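Local coordinates for putative uncharacterized protein (Mycobacterium tuberculosis, PDB 2ZQ5) that probably transfers a sulfuryl group from the donor PAPS to an acceptor substrate, at residues 99-104 with 266-271; 186-191 with 293-298; 190-195 with 286-291. All blocks are in the same frame, centred on the assembly; numbering follows the deposited sequence.

Contact 1 (99-104 with 266-271); sequences LVRTGT and CSLAQH
Leu268, on helix 262-272, points its isobutyl group at two neighbours of the opposing loop, Val100 and Arg101, and each of them lies at a slant to it. Its CD2 is shared: it sits 4.1 Å from Val100 CG2 and 3.8 Å from Arg101 NH2. One guanidinium atom does the touching: NH2 comes obliquely against the leucine and is also 3.9 Å from Leu268 CD1. A bend at chi2 (-59°) turns the Arg101 chain so that its terminal nitrogen arrives there, while Val100 brings the CG2 branch, the one anti to its backbone N.

The loop follows strand 94-97 and leads into helix 104-111, with Gly103 as N-cap. In sulfotransferases, relatives of the P-loop NTPases, this position forms the loop that receives the 5'-phosphosulfate of PAPS, a role inferred here from the family. Within it, Leu99 to Thr102 form a type II turn whose backbone bond is weak; Thr102 OG1 adds a second, shorter bond to Leu99 O at 2.6 Å, and the same hydroxyl also bonds Thr254.

Across the contact the chemistry is methyl against methyl and methyl against guanidinium, implying a small, non-directional contact in which the charge of Arg101 finds no counter-ion on the helix segment.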
# COMPACT_ATOMS: atom_id res chain seq x y z
N LEU A 99 -9.35 -6.47 -0.70
CA LEU A 99 -8.80 -6.64 -2.04
C LEU A 99 -9.06 -5.43 -2.92
O LEU A 99 -9.94 -4.62 -2.64
CB LEU A 99 -9.41 -7.87 -2.72
CG LEU A 99 -8.80 -9.24 -2.45
CD1 LEU A 99 -8.68 -9.50 -0.96
CD2 LEU A 99 -9.68 -10.30 -3.12
N VAL A 100 -8.28 -5.31 -3.98
CA VAL A 100 -8.50 -4.22 -4.91
C VAL A 100 -9.85 -4.56 -5.54
O VAL A 100 -10.23 -5.73 -5.61
CB VAL A 100 -7.40 -4.17 -6.00
CG1 VAL A 100 -7.39 -5.45 -6.80
CG2 VAL A 100 -7.61 -2.97 -6.91
N ARG A 101 -10.58 -3.53 -5.97
CA ARG A 101 -11.90 -3.70 -6.59
C ARG A 101 -13.01 -4.02 -5.59
O ARG A 101 -14.06 -4.53 -5.98
CB ARG A 101 -11.86 -4.79 -7.67
CG ARG A 101 -10.80 -4.60 -8.75
CD ARG A 101 -10.97 -3.30 -9.50
NE ARG A 101 -10.01 -3.20 -10.60
CZ ARG A 101 -9.75 -2.08 -11.27
NH1 ARG A 101 -10.38 -0.96 -10.97
NH2 ARG A 101 -8.85 -2.09 -12.25
N THR A 102 -12.78 -3.73 -4.31
CA THR A 102 -13.81 -3.99 -3.29
C THR A 102 -14.27 -2.71 -2.59
O THR A 102 -15.03 -2.77 -1.62
CB THR A 102 -13.33 -4.99 -2.21
OG1 THR A 102 -12.23 -4.43 -1.48
CG2 THR A 102 -12.90 -6.29 -2.85
N GLY A 103 -13.79 -1.57 -3.07
CA GLY A 103 -14.19 -0.30 -2.48
C GLY A 103 -13.24 0.33 -1.47
O GLY A 103 -13.60 1.33 -0.84
N THR A 104 -12.04 -0.21 -1.32
CA THR A 104 -11.10 0.35 -0.35
C THR A 104 -10.71 1.79 -0.70
O THR A 104 -10.57 2.62 0.20
CB THR A 104 -9.81 -0.48 -0.23
OG1 THR A 104 -9.13 -0.51 -1.49
CG2 THR A 104 -10.13 -1.90 0.23
N CYS A 266 -6.77 -9.58 -12.15
CA CYS A 266 -5.71 -10.10 -13.00
C CYS A 266 -5.46 -9.20 -14.21
O CYS A 266 -4.32 -8.99 -14.61
CB CYS A 266 -6.06 -11.51 -13.47
SG CYS A 266 -6.06 -12.76 -12.16
N SER A 267 -6.54 -8.66 -14.78
CA SER A 267 -6.43 -7.77 -15.93
C SER A 267 -5.66 -6.50 -15.54
O SER A 267 -4.86 -5.99 -16.32
CB SER A 267 -7.82 -7.41 -16.44
OG SER A 267 -7.74 -6.58 -17.59
N LEU A 268 -5.92 -6.00 -14.33
CA LEU A 268 -5.22 -4.81 -13.87
C LEU A 268 -3.72 -5.09 -13.77
O LEU A 268 -2.89 -4.30 -14.22
CB LEU A 268 -5.75 -4.37 -12.50
CG LEU A 268 -4.98 -3.25 -11.80
CD1 LEU A 268 -4.98 -2.00 -12.67
CD2 LEU A 268 -5.60 -2.95 -10.45
N ALA A 269 -3.38 -6.23 -13.17
CA ALA A 269 -1.98 -6.61 -13.02
C ALA A 269 -1.33 -6.80 -14.38
O ALA A 269 -0.19 -6.39 -14.59
CB ALA A 269 -1.88 -7.90 -12.21
N GLN A 270 -2.06 -7.42 -15.29
CA GLN A 270 -1.58 -7.68 -16.64
C GLN A 270 -1.23 -6.39 -17.37
O GLN A 270 -0.13 -6.24 -17.90
CB GLN A 270 -2.64 -8.45 -17.41
CG GLN A 270 -2.28 -8.81 -18.84
CD GLN A 270 -3.35 -9.67 -19.49
OE1 GLN A 270 -4.53 -9.34 -19.45
NE2 GLN A 270 -2.93 -10.78 -20.09
N HIS A 271 -2.17 -5.45 -17.39
CA HIS A 271 -1.95 -4.18 -18.07
C HIS A 271 -0.87 -3.33 -17.41
O HIS A 271 -0.09 -2.67 -18.10
CB HIS A 271 -3.26 -3.40 -18.15
CG HIS A 271 -4.23 -3.97 -19.14
ND1 HIS A 271 -3.99 -3.98 -20.50
CD2 HIS A 271 -5.43 -4.58 -18.96
CE1 HIS A 271 -5.01 -4.56 -21.12
NE2 HIS A 271 -5.89 -4.94 -20.21

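Contact 2 (186-191 with 293-298); sequences SYEALA and WSRGLE
The guanidinium of Arg295 receives Glu188 OE2 at its edge, near its plane, and the indole of Trp293 receives Ala189 CB obliquely; these two flat groups of helix 282-304 make the contact with the 186-191 loop of the sulfotransferase fold. Within the loop itself, the ring of Tyr187 has Ser186 OG over the centre of one face.

The polar half is a direct salt bridge with a water-mediated link beside it. Arg295 NH2 donates to Glu188 OE2 over 2.8 Å with an N-H...O angle of 146°, reaching the oxygen from its syn side. The fit is not flat: carboxylate and guanidinium planes stand 41° apart, and the other oxygen and nitrogen are joined through a water. That molecule donates to Glu188 OE1 at 2.7 Å and accepts from Arg295 NH1 at 3.0 Å, closing a ring between the two groups. The two side chains come from opposite directions; the extended Glu188 chain and the bend of Arg295 at chi3 (-74°) let OE2 and NH2 meet.

Each charged group has further partners. Glu188 OE2 also bonds Thr292 OG1, and Arg295 NH2 pairs with Asp291, so the buried carboxylate is gripped through both oxygens and the arginine is shared by two acids, an arrangement that would be expected to favour the ionised glutamate. Ala197 of helix 194-201 lies against both Glu188 and Arg295.

Trp293, which also touches Met265 and Pro233, supplies the apolar half: its CZ2 lies 4.2 Å from Ala189 CB.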
# COMPACT_ATOMS: atom_id res chain seq x y z
N SER A 186 2.84 -6.01 -2.40
CA SER A 186 2.69 -5.39 -3.71
C SER A 186 3.56 -6.11 -4.74
O SER A 186 3.17 -6.28 -5.89
CB SER A 186 3.08 -3.91 -3.66
OG SER A 186 4.46 -3.75 -3.38
N TYR A 187 4.73 -6.55 -4.30
CA TYR A 187 5.67 -7.21 -5.21
C TYR A 187 5.14 -8.45 -5.88
O TYR A 187 5.24 -8.59 -7.10
CB TYR A 187 6.97 -7.54 -4.47
CG TYR A 187 7.62 -6.32 -3.84
CD1 TYR A 187 7.90 -5.19 -4.61
CD2 TYR A 187 7.92 -6.29 -2.49
CE1 TYR A 187 8.45 -4.05 -4.03
CE2 TYR A 187 8.48 -5.16 -1.90
CZ TYR A 187 8.74 -4.04 -2.68
OH TYR A 187 9.27 -2.91 -2.09
N GLU A 188 4.56 -9.36 -5.10
CA GLU A 188 4.03 -10.60 -5.64
C GLU A 188 2.78 -10.42 -6.51
O GLU A 188 2.38 -11.34 -7.21
CB GLU A 188 3.76 -11.59 -4.51
CG GLU A 188 2.56 -11.25 -3.64
CD GLU A 188 2.55 -12.06 -2.38
OE1 GLU A 188 3.39 -11.80 -1.49
OE2 GLU A 188 1.70 -12.98 -2.27
N ALA A 189 2.17 -9.24 -6.45
CA ALA A 189 0.98 -8.96 -7.25
C ALA A 189 1.36 -8.27 -8.56
O ALA A 189 0.51 -8.02 -9.41
CB ALA A 189 0.02 -8.08 -6.45
N LEU A 190 2.65 -7.97 -8.72
CA LEU A 190 3.14 -7.29 -9.92
C LEU A 190 4.24 -8.08 -10.63
O LEU A 190 4.76 -7.66 -11.66
CB LEU A 190 3.66 -5.91 -9.55
CG LEU A 190 2.59 -4.93 -9.06
CD1 LEU A 190 3.23 -3.75 -8.36
CD2 LEU A 190 1.75 -4.47 -10.25
N ALA A 191 4.60 -9.22 -10.06
CA ALA A 191 5.65 -10.06 -10.63
C ALA A 191 5.52 -11.47 -10.08
O ALA A 191 4.90 -11.69 -9.03
CB ALA A 191 7.02 -9.50 -10.28
N TRP A 293 -4.22 -13.65 -2.62
CA TRP A 293 -5.41 -13.14 -1.96
C TRP A 293 -6.20 -14.12 -1.10
O TRP A 293 -6.90 -13.70 -0.18
CB TRP A 293 -6.29 -12.44 -3.00
CG TRP A 293 -5.49 -11.37 -3.69
CD1 TRP A 293 -5.12 -11.33 -5.00
CD2 TRP A 293 -4.81 -10.28 -3.05
NE1 TRP A 293 -4.24 -10.30 -5.22
CE2 TRP A 293 -4.03 -9.64 -4.04
CE3 TRP A 293 -4.77 -9.79 -1.74
CZ2 TRP A 293 -3.22 -8.53 -3.76
CZ3 TRP A 293 -3.97 -8.69 -1.45
CH2 TRP A 293 -3.21 -8.07 -2.46
N SER A 294 -6.09 -15.42 -1.38
CA SER A 294 -6.79 -16.36 -0.52
C SER A 294 -6.01 -16.43 0.80
O SER A 294 -6.60 -16.59 1.86
CB SER A 294 -6.90 -17.75 -1.17
OG SER A 294 -5.65 -18.32 -1.48
N ARG A 295 -4.69 -16.29 0.72
CA ARG A 295 -3.87 -16.28 1.92
C ARG A 295 -4.17 -15.02 2.73
O ARG A 295 -4.33 -15.07 3.94
CB ARG A 295 -2.37 -16.33 1.58
CG ARG A 295 -1.85 -17.72 1.26
CD ARG A 295 -0.33 -17.78 1.17
NE ARG A 295 0.20 -17.17 -0.05
CZ ARG A 295 0.76 -15.97 -0.12
NH1 ARG A 295 0.88 -15.21 0.96
NH2 ARG A 295 1.22 -15.54 -1.29
N GLY A 296 -4.25 -13.89 2.04
CA GLY A 296 -4.53 -12.63 2.71
C GLY A 296 -5.84 -12.66 3.49
O GLY A 296 -5.88 -12.31 4.66
N LEU A 297 -6.91 -13.08 2.83
CA LEU A 297 -8.21 -13.13 3.49
C LEU A 297 -8.25 -14.16 4.62
O LEU A 297 -8.83 -13.91 5.67
CB LEU A 297 -9.31 -13.41 2.46
CG LEU A 297 -9.56 -12.27 1.48
CD1 LEU A 297 -10.53 -12.71 0.39
CD2 LEU A 297 -10.10 -11.05 2.23
N GLU A 298 -7.61 -15.31 4.41
CA GLU A 298 -7.59 -16.35 5.44
C GLU A 298 -6.78 -15.89 6.64
O GLU A 298 -7.20 -16.06 7.79
CB GLU A 298 -7.01 -17.64 4.86
CG GLU A 298 -7.07 -18.85 5.80
CD GLU A 298 -6.02 -18.80 6.89
OE1 GLU A 298 -4.86 -18.49 6.57
OE2 GLU A 298 -6.36 -19.10 8.06
O HOH W 1 3.18 -13.27 0.78

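Contact 3 (190-195 with 286-291); sequences LAHVPS and GADAMD
A histidine-carboxylate hydrogen bond, His192 to Asp288, joins the loop entering helix 194-201 to the long helix 282-304 of the sulfotransferase fold. The two side chains cross at about a right angle, yet their flat ends are nearly coplanar, ring and carboxylate planes differing by only 10°.

The bond is also almost straight: His192 ND1 donates to Asp288 OD2 over 2.6 Å, with an N-H...O angle of 171°. The oxygen offers its syn lone pair, on the side of the other carboxylate oxygen, and lies close to the imidazole plane. Asp288 therefore meets the ring at its edge, with CG of the carboxylate in plane as well; OD1 comes to 3.6 Å from His192 CE1, on the same edge. The imidazole is brought over by CG standing anti to the backbone N of His192 (chi1 -179°), since the CB of this residue does not itself aim at the helix.

Ala191 and Val193 turn away from helix 282-304 and rest on helix 36-50, where Tyr47 touches both. Lys279 lies against His192 and Phe280 against Asp288. Val193 is the N-cap of helix 194-201, so the histidine lies just before the place where the loop becomes helical. The short, straight bond to the carboxylate holds the direction of ND1, and one face of the imidazole is occupied from within its own segment: Pro194 CD lies over the ring centre, 3.5 Å above the plane.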
# COMPACT_ATOMS: atom_id res chain seq x y z
N LEU A 190 2.65 -7.97 -8.72
CA LEU A 190 3.14 -7.29 -9.92
C LEU A 190 4.24 -8.08 -10.63
O LEU A 190 4.76 -7.66 -11.66
CB LEU A 190 3.66 -5.91 -9.55
CG LEU A 190 2.59 -4.93 -9.06
CD1 LEU A 190 3.23 -3.75 -8.36
CD2 LEU A 190 1.75 -4.47 -10.25
N ALA A 191 4.60 -9.22 -10.06
CA ALA A 191 5.65 -10.06 -10.63
C ALA A 191 5.52 -11.47 -10.08
O ALA A 191 4.90 -11.69 -9.03
CB ALA A 191 7.02 -9.50 -10.28
N HIS A 192 6.10 -12.43 -10.79
CA HIS A 192 6.07 -13.81 -10.35
C HIS A 192 7.27 -14.03 -9.44
O HIS A 192 8.37 -14.32 -9.91
CB HIS A 192 6.15 -14.76 -11.55
CG HIS A 192 6.11 -16.20 -11.18
ND1 HIS A 192 4.99 -16.79 -10.62
CD2 HIS A 192 7.05 -17.17 -11.25
CE1 HIS A 192 5.25 -18.06 -10.37
NE2 HIS A 192 6.49 -18.32 -10.75
N VAL A 193 7.05 -13.86 -8.14
CA VAL A 193 8.12 -14.04 -7.17
C VAL A 193 7.65 -14.92 -6.01
O VAL A 193 7.66 -14.51 -4.85
CB VAL A 193 8.63 -12.67 -6.62
CG1 VAL A 193 9.41 -11.94 -7.71
CG2 VAL A 193 7.45 -11.81 -6.16
N PRO A 194 7.23 -16.15 -6.32
CA PRO A 194 6.75 -17.07 -5.29
C PRO A 194 7.71 -17.30 -4.12
O PRO A 194 7.27 -17.50 -2.99
CB PRO A 194 6.45 -18.35 -6.07
CG PRO A 194 7.39 -18.28 -7.23
CD PRO A 194 7.29 -16.83 -7.63
N SER A 195 9.02 -17.26 -4.38
CA SER A 195 9.98 -17.48 -3.32
C SER A 195 9.91 -16.34 -2.31
O SER A 195 10.06 -16.55 -1.11
CB SER A 195 11.40 -17.60 -3.89
OG SER A 195 11.49 -18.73 -4.74
N GLY A 286 -3.10 -15.51 -12.87
CA GLY A 286 -4.26 -16.05 -12.19
C GLY A 286 -3.88 -16.95 -11.03
O GLY A 286 -4.45 -16.86 -9.94
N ALA A 287 -2.91 -17.84 -11.26
CA ALA A 287 -2.46 -18.75 -10.22
C ALA A 287 -1.88 -17.99 -9.04
O ALA A 287 -2.20 -18.28 -7.89
CB ALA A 287 -1.42 -19.72 -10.79
N ASP A 288 -1.02 -17.01 -9.33
CA ASP A 288 -0.40 -16.22 -8.27
C ASP A 288 -1.43 -15.40 -7.49
O ASP A 288 -1.34 -15.30 -6.27
CB ASP A 288 0.68 -15.31 -8.86
CG ASP A 288 1.89 -16.08 -9.38
OD1 ASP A 288 1.92 -17.32 -9.23
OD2 ASP A 288 2.81 -15.45 -9.94
N ALA A 289 -2.40 -14.82 -8.19
CA ALA A 289 -3.43 -14.01 -7.52
C ALA A 289 -4.32 -14.87 -6.64
O ALA A 289 -4.71 -14.46 -5.54
CB ALA A 289 -4.28 -13.27 -8.56
N MET A 290 -4.66 -16.07 -7.12
CA MET A 290 -5.49 -16.97 -6.34
C MET A 290 -4.79 -17.29 -5.02
O MET A 290 -5.42 -17.33 -3.96
CB MET A 290 -5.75 -18.26 -7.12
CG MET A 290 -6.73 -18.11 -8.27
SD MET A 290 -8.46 -18.18 -7.76
CE MET A 290 -8.69 -19.96 -7.67
N ASP A 291 -3.48 -17.52 -5.09
CA ASP A 291 -2.71 -17.84 -3.90
C ASP A 291 -2.57 -16.65 -2.96
O ASP A 291 -2.91 -16.73 -1.77
CB ASP A 291 -1.31 -18.34 -4.28
CG ASP A 291 -0.42 -18.53 -3.07
OD1 ASP A 291 -0.82 -19.26 -2.14
OD2 ASP A 291 0.69 -17.95 -3.05

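In the fold
Contacts 2 and 3 start from overlapping segments within 186-195 and fasten it to helix 282-304 at two places, their centres about 7 Å apart; Thr292 connects them, bonding both the backbone O of Asp288 and the carboxylate of Glu188. Contact 1 uses the preceding helix, 262-272, and the loop after strand 94-97, and is a surface contact, whereas the other two are partly buried. Chemistry follows place: at the surface apolar methyls and an arginine merely touch, while on helix 282-304 a direct ion pair with a water beside it and a straight histidine-carboxylate bond make directional links. Leu99 packing on Trp293 and Leu297 joins contact 1 to contact 2, and Cys266 against Gly286 and Ala289 joins it to contact 3.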